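Local coordinates for uncharacterized protein (Bombyx mori, PDB 5AZ0) that is an aldo-keto reductase, AKR2E5, with a TIM-barrel fold that probably reduces aldehydes and ketones using a nicotinamide cofactor, at residues K3-P7 and D63-R67; L55-S59 and E80-V84; Y109-V115 and E155-F160. All blocks are in the same frame, centred on the assembly; numbering follows the deposited sequence. Where two conformers were deposited one is given.

Interaction 1: residues K3-P7 and D63-R67; sequences KVNVP and DIGYR. With ACT (acetate ion), chain H.
Val-4 of the N-terminal arm donates its backbone N-H to the carbonyl of Ile-64, with Val-4 N to Ile-64 O at 2.9 Å and 166° at the hydrogen, and Lys-3 N adds a weak bond to the same oxygen. That carbonyl belongs to the last helical turn, where Gly-65, at positive phi, is the C-prime residue of a Schellman motif. A CB on Gly-65 would probably clash with Val-4 O, and its backbone angles by themselves already call for glycine. One water joins the two backbones further along, accepting from Val-6 N at 2.9 Å and donating to Gly-65 O at 2.6 Å.

Val-4 and Ile-64 carry most of the apolar part. Val-4 CG1, set opposite the carbonyl carbon (chi1 -56°), meets Ile-64 CD1 at 4.1 Å, while Val-4 CG2 lies 3.4 Å from Ile-64 O and comes obliquely to the Tyr-66 ring. Arg-67 takes no direct part: NH1 bonds to Tyr-66 O from above the carbonyl plane, and NE and NH2 hold the two oxygens of an acetate, probably from the crystallisation liquor, at the guanidinium edge.

Leu-285 of helix 281-287 touches Lys-3, Val-4 and Ile-64, and Tyr-66 OH bonds to Val-284 O. The contact therefore joins the arm leading into strand 8-10 to the end of helix 51-64, just before barrel strand 68-70, with helix 281-287 packed against both.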
loop_
_atom_site.group_PDB
_atom_site.type_symbol
_atom_site.label_atom_id
_atom_site.label_comp_id
_atom_site.label_asym_id
_atom_site.label_seq_id
_atom_site.Cartn_x
_atom_site.Cartn_y
_atom_site.Cartn_z
ATOM N N LYS A 3 18.035 -14.269 6.439
ATOM C CA LYS A 3 17.229 -15.408 5.861
ATOM C C LYS A 3 16.547 -15.099 4.477
ATOM O O LYS A 3 16.837 -15.778 3.481
ATOM C CB LYS A 3 16.207 -15.909 6.875
ATOM C CG LYS A 3 15.515 -17.203 6.462
ATOM C CD LYS A 3 15.210 -18.097 7.671
ATOM C CE LYS A 3 15.104 -19.586 7.317
ATOM N NZ LYS A 3 13.703 -20.012 7.044
ATOM N N VAL A 4 15.660 -14.095 4.404
ATOM C CA VAL A 4 15.207 -13.558 3.095
ATOM C C VAL A 4 15.947 -12.294 2.722
ATOM O O VAL A 4 16.321 -11.515 3.565
ATOM C CB VAL A 4 13.717 -13.310 3.026
ATOM C CG1 VAL A 4 12.965 -14.576 3.351
ATOM C CG2 VAL A 4 13.252 -12.174 3.928
ATOM N N ASN A 5 16.175 -12.088 1.445
ATOM C CA ASN A 5 16.884 -10.924 1.010
ATOM C C ASN A 5 15.993 -10.059 0.060
ATOM O O ASN A 5 15.895 -10.319 -1.133
ATOM C CB ASN A 5 18.173 -11.347 0.350
ATOM C CG ASN A 5 19.075 -10.165 0.065
ATOM O OD1 ASN A 5 18.941 -9.102 0.675
ATOM N ND2 ASN A 5 19.993 -10.334 -0.872
ATOM N N VAL A 6 15.347 -9.029 0.615
ATOM C CA VAL A 6 14.471 -8.172 -0.156
ATOM C C VAL A 6 15.246 -7.076 -0.880
ATOM O O VAL A 6 15.836 -6.237 -0.296
ATOM C CB VAL A 6 13.363 -7.610 0.719
ATOM C CG1 VAL A 6 12.371 -6.817 -0.129
ATOM C CG2 VAL A 6 12.586 -8.735 1.396
ATOM N N PRO A 7 15.265 -7.093 -2.200
ATOM C CA PRO A 7 15.886 -5.940 -2.847
ATOM C C PRO A 7 15.045 -4.603 -2.720
ATOM O O PRO A 7 13.857 -4.629 -2.382
ATOM C CB PRO A 7 15.939 -6.366 -4.325
ATOM C CG PRO A 7 14.772 -7.251 -4.465
ATOM C CD PRO A 7 14.624 -8.002 -3.165
ATOM N N ASP A 63 12.478 -10.584 11.983
ATOM C CA ASP A 63 13.555 -11.589 12.272
ATOM C C ASP A 63 14.034 -12.170 11.001
ATOM O O ASP A 63 15.234 -12.232 10.810
ATOM C CB ASP A 63 13.082 -12.763 13.165
ATOM C CG ASP A 63 12.729 -12.332 14.587
ATOM O OD1 ASP A 63 13.333 -11.383 15.083
ATOM O OD2 ASP A 63 11.817 -12.884 15.196
ATOM N N ILE A 64 13.131 -12.560 10.078
ATOM C CA ILE A 64 13.699 -13.152 8.807
ATOM C C ILE A 64 14.274 -12.187 7.790
ATOM O O ILE A 64 14.971 -12.643 6.863
ATOM C CB ILE A 64 12.750 -14.131 8.074
ATOM C CG1 ILE A 64 11.505 -13.435 7.497
ATOM C CG2 ILE A 64 12.312 -15.238 9.046
ATOM C CD1 ILE A 64 10.586 -14.354 6.695
ATOM N N GLY A 65 13.990 -10.876 7.928
ATOM C CA GLY A 65 14.581 -9.853 7.030
ATOM C C GLY A 65 13.645 -8.823 6.345
ATOM O O GLY A 65 14.078 -8.085 5.516
ATOM N N TYR A 66 12.388 -8.755 6.713
ATOM C CA TYR A 66 11.518 -7.684 6.224
ATOM C C TYR A 66 11.935 -6.397 6.978
ATOM O O TYR A 66 12.212 -6.401 8.197
ATOM C CB TYR A 66 10.083 -7.960 6.531
ATOM C CG TYR A 66 9.327 -8.933 5.654
ATOM C CD1 TYR A 66 9.645 -10.309 5.588
ATOM C CD2 TYR A 66 8.183 -8.498 4.956
ATOM C CE1 TYR A 66 8.811 -11.206 4.859
ATOM C CE2 TYR A 66 7.422 -9.350 4.219
ATOM C CZ TYR A 66 7.701 -10.716 4.169
ATOM O OH TYR A 66 6.818 -11.486 3.381
ATOM N N ARG A 67 12.023 -5.331 6.224
ATOM C CA ARG A 67 12.278 -3.982 6.734
ATOM C C ARG A 67 11.195 -2.938 6.462
ATOM O O ARG A 67 11.134 -1.919 7.182
ATOM C CB ARG A 67 13.562 -3.532 6.142
ATOM C CG ARG A 67 14.772 -4.420 6.505
ATOM C CD ARG A 67 15.057 -4.429 8.021
ATOM N NE ARG A 67 16.154 -5.346 8.388
ATOM C CZ ARG A 67 15.983 -6.563 8.906
ATOM N NH1 ARG A 67 14.777 -7.084 9.167
ATOM N NH2 ARG A 67 17.060 -7.264 9.213
HETATM C C ACT H . 19.703 -4.788 8.210
HETATM O O ACT H . 18.707 -4.367 7.521
HETATM O OXT ACT H . 19.605 -5.647 9.126
HETATM C CH3 ACT H . 21.080 -4.247 7.953
HETATM O O HOH W 1 15.599 -8.167 3.399
#

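Interaction 2: residues L55-S59 and E80-V84; sequences LDALS and EIGQV
Val-84 presents its two methyls to two different leucines of the facing helix: CG1 lies 3.9 Å from Leu-58 CG, and CG2 lies 3.9 Å from Leu-55 CD2. The split follows from its first torsion (chi1 174°), which sets CG1 opposite the backbone N and CG2 opposite the carbonyl carbon. Beside it, Leu-58 and Ile-81 cross at about a right angle, and Leu-58 CD2 touches Ile-81 CD1 at 3.6 Å. That same CD1 also reaches Leu-55 CD2 at 4.0 Å, which links the two leucines through one methyl. Leu-55 CD1 completes the layer by resting on Glu-80 CB at 3.8 Å, whereas the carboxylate end of Glu-80 leads away from the interface. Cutting Val-84 back to an alanine removes both methyls and would probably open a gap facing Leu-55 and Leu-58.

No hydrogen bond passes between the segments, so the evidence is for purely apolar packing; the axes of segments 55-59 and 80-84 approach to 10.2 Å and their N-to-C directions differ by 32°. Ser-59, whose CA is the nearest to that of Val-84, turns its OG to Lys-88, further along the partner helix.

Beneath the layer, Ile-69 of strand 68-70 touches both Leu-58 and Ile-81, and Tyr-22 of strand 22-23 also meets Leu-58. The contact thus joins helices 51-64 and 78-90, successive outer helices of the TIM barrel, over the parallel strands they cover.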
loop_
_atom_site.group_PDB
_atom_site.type_symbol
_atom_site.label_atom_id
_atom_site.label_comp_id
_atom_site.label_asym_id
_atom_site.label_seq_id
_atom_site.Cartn_x
_atom_site.Cartn_y
_atom_site.Cartn_z
ATOM N N LEU A 55 0.824 -9.031 14.821
ATOM C CA LEU A 55 2.008 -8.528 15.539
ATOM C C LEU A 55 3.078 -9.553 15.688
ATOM O O LEU A 55 4.251 -9.285 15.500
ATOM C CB LEU A 55 1.599 -8.049 16.920
ATOM C CG LEU A 55 0.592 -6.927 16.912
ATOM C CD1 LEU A 55 0.259 -6.561 18.375
ATOM C CD2 LEU A 55 1.093 -5.758 16.088
ATOM N N ASP A 56 2.668 -10.754 16.058
ATOM C CA ASP A 56 3.575 -11.905 16.110
ATOM C C ASP A 56 4.145 -12.217 14.721
ATOM O O ASP A 56 5.353 -12.383 14.588
ATOM C CB ASP A 56 2.825 -13.103 16.757
ATOM C CG ASP A 56 3.691 -14.310 16.969
ATOM O OD1 ASP A 56 4.859 -14.175 17.417
ATOM O OD2 ASP A 56 3.195 -15.403 16.608
ATOM N N ALA A 57 3.320 -12.213 13.657
ATOM C CA ALA A 57 3.914 -12.435 12.283
ATOM C C ALA A 57 4.810 -11.246 11.836
ATOM O O ALA A 57 5.847 -11.437 11.172
ATOM C CB ALA A 57 2.825 -12.780 11.275
ATOM N N LEU A 58 4.525 -10.038 12.365
ATOM C CA LEU A 58 5.461 -8.876 12.141
ATOM C C LEU A 58 6.833 -9.078 12.747
ATOM O O LEU A 58 7.918 -8.851 12.098
ATOM C CB LEU A 58 4.830 -7.538 12.583
ATOM C CG LEU A 58 5.674 -6.244 12.478
ATOM C CD1 LEU A 58 6.287 -6.020 11.108
ATOM C CD2 LEU A 58 4.771 -5.095 12.863
ATOM N N SER A 59 6.820 -9.576 13.985
ATOM C CA SER A 59 8.077 -9.820 14.691
ATOM C C SER A 59 8.877 -10.832 13.954
ATOM O O SER A 59 10.092 -10.676 13.689
ATOM C CB SER A 59 7.788 -10.308 16.177
ATOM O OG SER A 59 9.032 -10.652 16.791
ATOM N N GLU A 80 0.268 -0.389 18.402
ATOM C CA GLU A 80 0.804 -1.748 18.529
ATOM C C GLU A 80 1.982 -2.007 17.592
ATOM O O GLU A 80 2.933 -2.732 17.942
ATOM C CB GLU A 80 -0.283 -2.784 18.264
ATOM C CG GLU A 80 -1.446 -2.804 19.261
ATOM C CD GLU A 80 -2.640 -1.885 18.899
ATOM O OE1 GLU A 80 -2.510 -0.768 18.314
ATOM O OE2 GLU A 80 -3.760 -2.274 19.234
ATOM N N ILE A 81 1.937 -1.450 16.364
ATOM C CA ILE A 81 3.066 -1.643 15.443
ATOM C C ILE A 81 4.277 -0.936 16.070
ATOM O O ILE A 81 5.401 -1.383 15.972
ATOM C CB ILE A 81 2.793 -1.023 14.007
ATOM C CG1 ILE A 81 1.584 -1.661 13.323
ATOM C CG2 ILE A 81 4.054 -1.047 13.157
ATOM C CD1 ILE A 81 1.699 -3.158 13.106
ATOM N N GLY A 82 4.081 0.235 16.627
ATOM C CA GLY A 82 5.248 0.928 17.209
ATOM C C GLY A 82 5.919 0.223 18.377
ATOM O O GLY A 82 7.135 0.333 18.552
ATOM N N GLN A 83 5.106 -0.443 19.195
ATOM C CA GLN A 83 5.614 -1.318 20.292
ATOM C C GLN A 83 6.470 -2.451 19.701
ATOM O O GLN A 83 7.598 -2.663 20.114
ATOM C CB GLN A 83 4.433 -1.872 21.058
ATOM C CG GLN A 83 4.651 -2.340 22.489
ATOM C CD GLN A 83 3.295 -2.370 23.203
ATOM O OE1 GLN A 83 2.668 -1.316 23.429
ATOM N NE2 GLN A 83 2.792 -3.576 23.485
ATOM N N VAL A 84 5.977 -3.119 18.649
ATOM C CA VAL A 84 6.738 -4.201 18.020
ATOM C C VAL A 84 8.046 -3.671 17.495
ATOM O O VAL A 84 9.087 -4.287 17.742
ATOM C CB VAL A 84 5.957 -4.950 16.912
ATOM C CG1 VAL A 84 6.809 -5.965 16.181
ATOM C CG2 VAL A 84 4.709 -5.639 17.477
#

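Interaction 3: residues Y109-V115 and E155-F160; sequences YHRAADV and ETWRGF
Val-115 CG1 sits over one face of the Phe-160 ring in a CH-pi contact, 4.0 Å from the centroid and 23° off the normal, while Thr-156 O lies at that ring's edge in its plane. The His-110 imidazole is covered on one face by Thr-156 CG2, 4.2 Å from its centroid and displaced toward the rim. With OG1 opposite the carbonyl carbon and beside the backbone N (chi1 -46°), the hydroxyl reaches His-110: Thr-156 OG1 to His-110 O is 2.7 Å, in the carbonyl plane and on a lone pair. In one of its two deposited conformers Glu-155 takes the N-H of Ala-112 on OE2 at 3.0 Å and 172°, on the carboxylate's anti side and out of its plane; the bond is conditional on that conformer. One turn further along the helix the backbones close up, with Gly-159 CA 3.4 Å from Ala-112 O in a CA-H...O contact. A side chain at Gly-159 would probably collide with that oxygen and with Val-115 CG2.

Met-136 of strand 133-136 lies against His-110, Thr-156 and Phe-160, and Ile-172 of strand 172-175 also touches Phe-160. The start of helix 112-126 and the loop before it are thereby packed on helix 153-165 over the barrel strands.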
loop_
_atom_site.group_PDB
_atom_site.type_symbol
_atom_site.label_atom_id
_atom_site.label_comp_id
_atom_site.label_asym_id
_atom_site.label_seq_id
_atom_site.Cartn_x
_atom_site.Cartn_y
_atom_site.Cartn_z
ATOM N N TYR A 109 -8.476 14.949 7.023
ATOM C CA TYR A 109 -7.334 15.821 7.395
ATOM C C TYR A 109 -6.732 16.410 6.121
ATOM O O TYR A 109 -5.504 16.309 5.878
ATOM C CB TYR A 109 -6.333 14.942 8.264
ATOM C CG TYR A 109 -6.795 14.750 9.681
ATOM C CD1 TYR A 109 -6.713 15.782 10.579
ATOM C CD2 TYR A 109 -7.356 13.575 10.137
ATOM C CE1 TYR A 109 -7.199 15.674 11.866
ATOM C CE2 TYR A 109 -7.819 13.446 11.482
ATOM C CZ TYR A 109 -7.747 14.491 12.312
ATOM O OH TYR A 109 -8.164 14.415 13.631
ATOM N N HIS A 110 -7.568 16.984 5.232
ATOM C CA HIS A 110 -7.062 17.431 3.879
ATOM C C HIS A 110 -6.795 18.850 3.804
ATOM O O HIS A 110 -6.202 19.342 2.810
ATOM C CB HIS A 110 -7.938 16.999 2.713
ATOM C CG HIS A 110 -7.676 15.618 2.235
ATOM N ND1 HIS A 110 -7.653 15.318 0.908
ATOM C CD2 HIS A 110 -7.424 14.455 2.891
ATOM C CE1 HIS A 110 -7.382 14.032 0.742
ATOM N NE2 HIS A 110 -7.284 13.465 1.937
ATOM N N ARG A 111 -7.113 19.583 4.840
ATOM C CA ARG A 111 -6.570 20.966 4.834
ATOM C C ARG A 111 -5.054 20.907 5.036
ATOM O O ARG A 111 -4.592 20.063 5.805
ATOM C CB ARG A 111 -7.185 21.804 5.954
ATOM C CG ARG A 111 -8.697 22.091 5.822
ATOM C CD ARG A 111 -9.293 22.507 7.170
ATOM N NE ARG A 111 -10.758 22.527 7.094
ATOM C CZ ARG A 111 -11.549 21.472 7.196
ATOM N NH1 ARG A 111 -11.087 20.263 7.393
ATOM N NH2 ARG A 111 -12.840 21.614 7.089
ATOM N N ALA A 112 -4.326 21.854 4.448
ATOM C CA ALA A 112 -2.903 21.912 4.529
ATOM C C ALA A 112 -2.389 21.782 5.962
ATOM O O ALA A 112 -1.612 20.903 6.245
ATOM C CB ALA A 112 -2.359 23.178 3.895
ATOM N N ALA A 113 -2.920 22.591 6.877
ATOM C CA ALA A 113 -2.491 22.542 8.278
ATOM C C ALA A 113 -2.870 21.265 8.957
ATOM O O ALA A 113 -2.237 20.909 9.939
ATOM C CB ALA A 113 -3.072 23.718 9.046
ATOM N N ASP A 114 -3.861 20.528 8.462
ATOM C CA ASP A 114 -4.157 19.312 9.145
ATOM C C ASP A 114 -3.231 18.160 8.913
ATOM O O ASP A 114 -3.284 17.173 9.672
ATOM C CB ASP A 114 -5.588 18.901 8.938
ATOM C CG ASP A 114 -6.552 19.788 9.811
ATOM O OD1 ASP A 114 -6.469 19.898 11.108
ATOM O OD2 ASP A 114 -7.246 20.495 9.137
ATOM N N VAL A 115 -2.442 18.225 7.851
ATOM C CA VAL A 115 -1.551 17.086 7.532
ATOM C C VAL A 115 -0.543 16.958 8.704
ATOM O O VAL A 115 -0.345 15.902 9.190
ATOM C CB VAL A 115 -0.798 17.371 6.237
ATOM C CG1 VAL A 115 0.166 16.248 5.907
ATOM C CG2 VAL A 115 -1.812 17.494 5.063
ATOM N N GLU A 155 -4.125 21.519 -2.417
ATOM C CA GLU A 155 -4.011 22.230 -1.116
ATOM C C GLU A 155 -3.476 21.209 -0.149
ATOM O O GLU A 155 -2.580 21.506 0.573
ATOM C CB GLU A 155 -5.297 22.855 -0.464
ATOM C CG GLU A 155 -4.949 23.570 0.893
ATOM C CD GLU A 155 -6.095 23.983 1.834
ATOM O OE1 GLU A 155 -7.161 24.303 1.265
ATOM O OE2 GLU A 155 -5.893 24.041 3.111
ATOM N N THR A 156 -4.025 20.010 -0.137
ATOM C CA THR A 156 -3.524 19.013 0.793
ATOM C C THR A 156 -1.998 18.784 0.650
ATOM O O THR A 156 -1.282 18.719 1.638
ATOM C CB THR A 156 -4.252 17.709 0.631
ATOM O OG1 THR A 156 -5.653 17.991 0.562
ATOM C CG2 THR A 156 -3.923 16.764 1.784
ATOM N N TRP A 157 -1.536 18.806 -0.587
ATOM C CA TRP A 157 -0.185 18.508 -0.936
ATOM C C TRP A 157 0.737 19.541 -0.419
ATOM O O TRP A 157 1.816 19.184 0.031
ATOM C CB TRP A 157 -0.058 18.306 -2.456
ATOM C CG TRP A 157 1.307 17.730 -2.819
ATOM C CD1 TRP A 157 2.326 18.366 -3.400
ATOM C CD2 TRP A 157 1.746 16.413 -2.553
ATOM N NE1 TRP A 157 3.404 17.502 -3.561
ATOM C CE2 TRP A 157 3.062 16.290 -3.067
ATOM C CE3 TRP A 157 1.156 15.306 -1.932
ATOM C CZ2 TRP A 157 3.822 15.118 -2.928
ATOM C CZ3 TRP A 157 1.886 14.111 -1.854
ATOM C CH2 TRP A 157 3.200 14.041 -2.323
ATOM N N ARG A 158 0.295 20.793 -0.330
ATOM C CA ARG A 158 1.134 21.797 0.326
ATOM C C ARG A 158 1.466 21.414 1.784
ATOM O O ARG A 158 2.540 21.681 2.257
ATOM C CB ARG A 158 0.528 23.222 0.357
ATOM C CG ARG A 158 0.360 23.902 -1.014
ATOM C CD ARG A 158 -0.117 25.411 -1.017
ATOM N NE ARG A 158 -1.520 25.592 -1.477
ATOM C CZ ARG A 158 -1.995 25.363 -2.738
ATOM N NH1 ARG A 158 -1.219 24.953 -3.751
ATOM N NH2 ARG A 158 -3.302 25.535 -3.000
ATOM N N GLY A 159 0.504 20.863 2.486
ATOM C CA GLY A 159 0.712 20.363 3.835
ATOM C C GLY A 159 1.689 19.198 3.808
ATOM O O GLY A 159 2.520 19.114 4.700
ATOM N N PHE A 160 1.610 18.297 2.814
ATOM C CA PHE A 160 2.632 17.186 2.725
ATOM C C PHE A 160 4.020 17.785 2.509
ATOM O O PHE A 160 4.964 17.399 3.175
ATOM C CB PHE A 160 2.300 16.167 1.626
ATOM C CG PHE A 160 1.314 15.148 2.054
ATOM C CD1 PHE A 160 0.001 15.484 2.270
ATOM C CD2 PHE A 160 1.716 13.867 2.305
ATOM C CE1 PHE A 160 -0.909 14.556 2.724
ATOM C CE2 PHE A 160 0.833 12.941 2.740
ATOM C CZ PHE A 160 -0.473 13.297 2.997
#

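Interactions 1 and 2 share helix 51-64, the first using its end and the second its middle; their centres are about 16 Å apart, and their segments alternate along the chain. Interaction 3 follows later in sequence and joins the next pair of outer helices, 112-126 and 153-165. Its centre is about 34 Å from that of interaction 1, on the opposite side of the chain's centre, and about 29 Å from that of interaction 2; it touches neither. Interactions 2 and 3 are thus separate joints between neighbouring outer helices, one helix pair after the other, around the parallel eight-stranded barrel, while interaction 1 ties the N-terminal arm to the same outer layer.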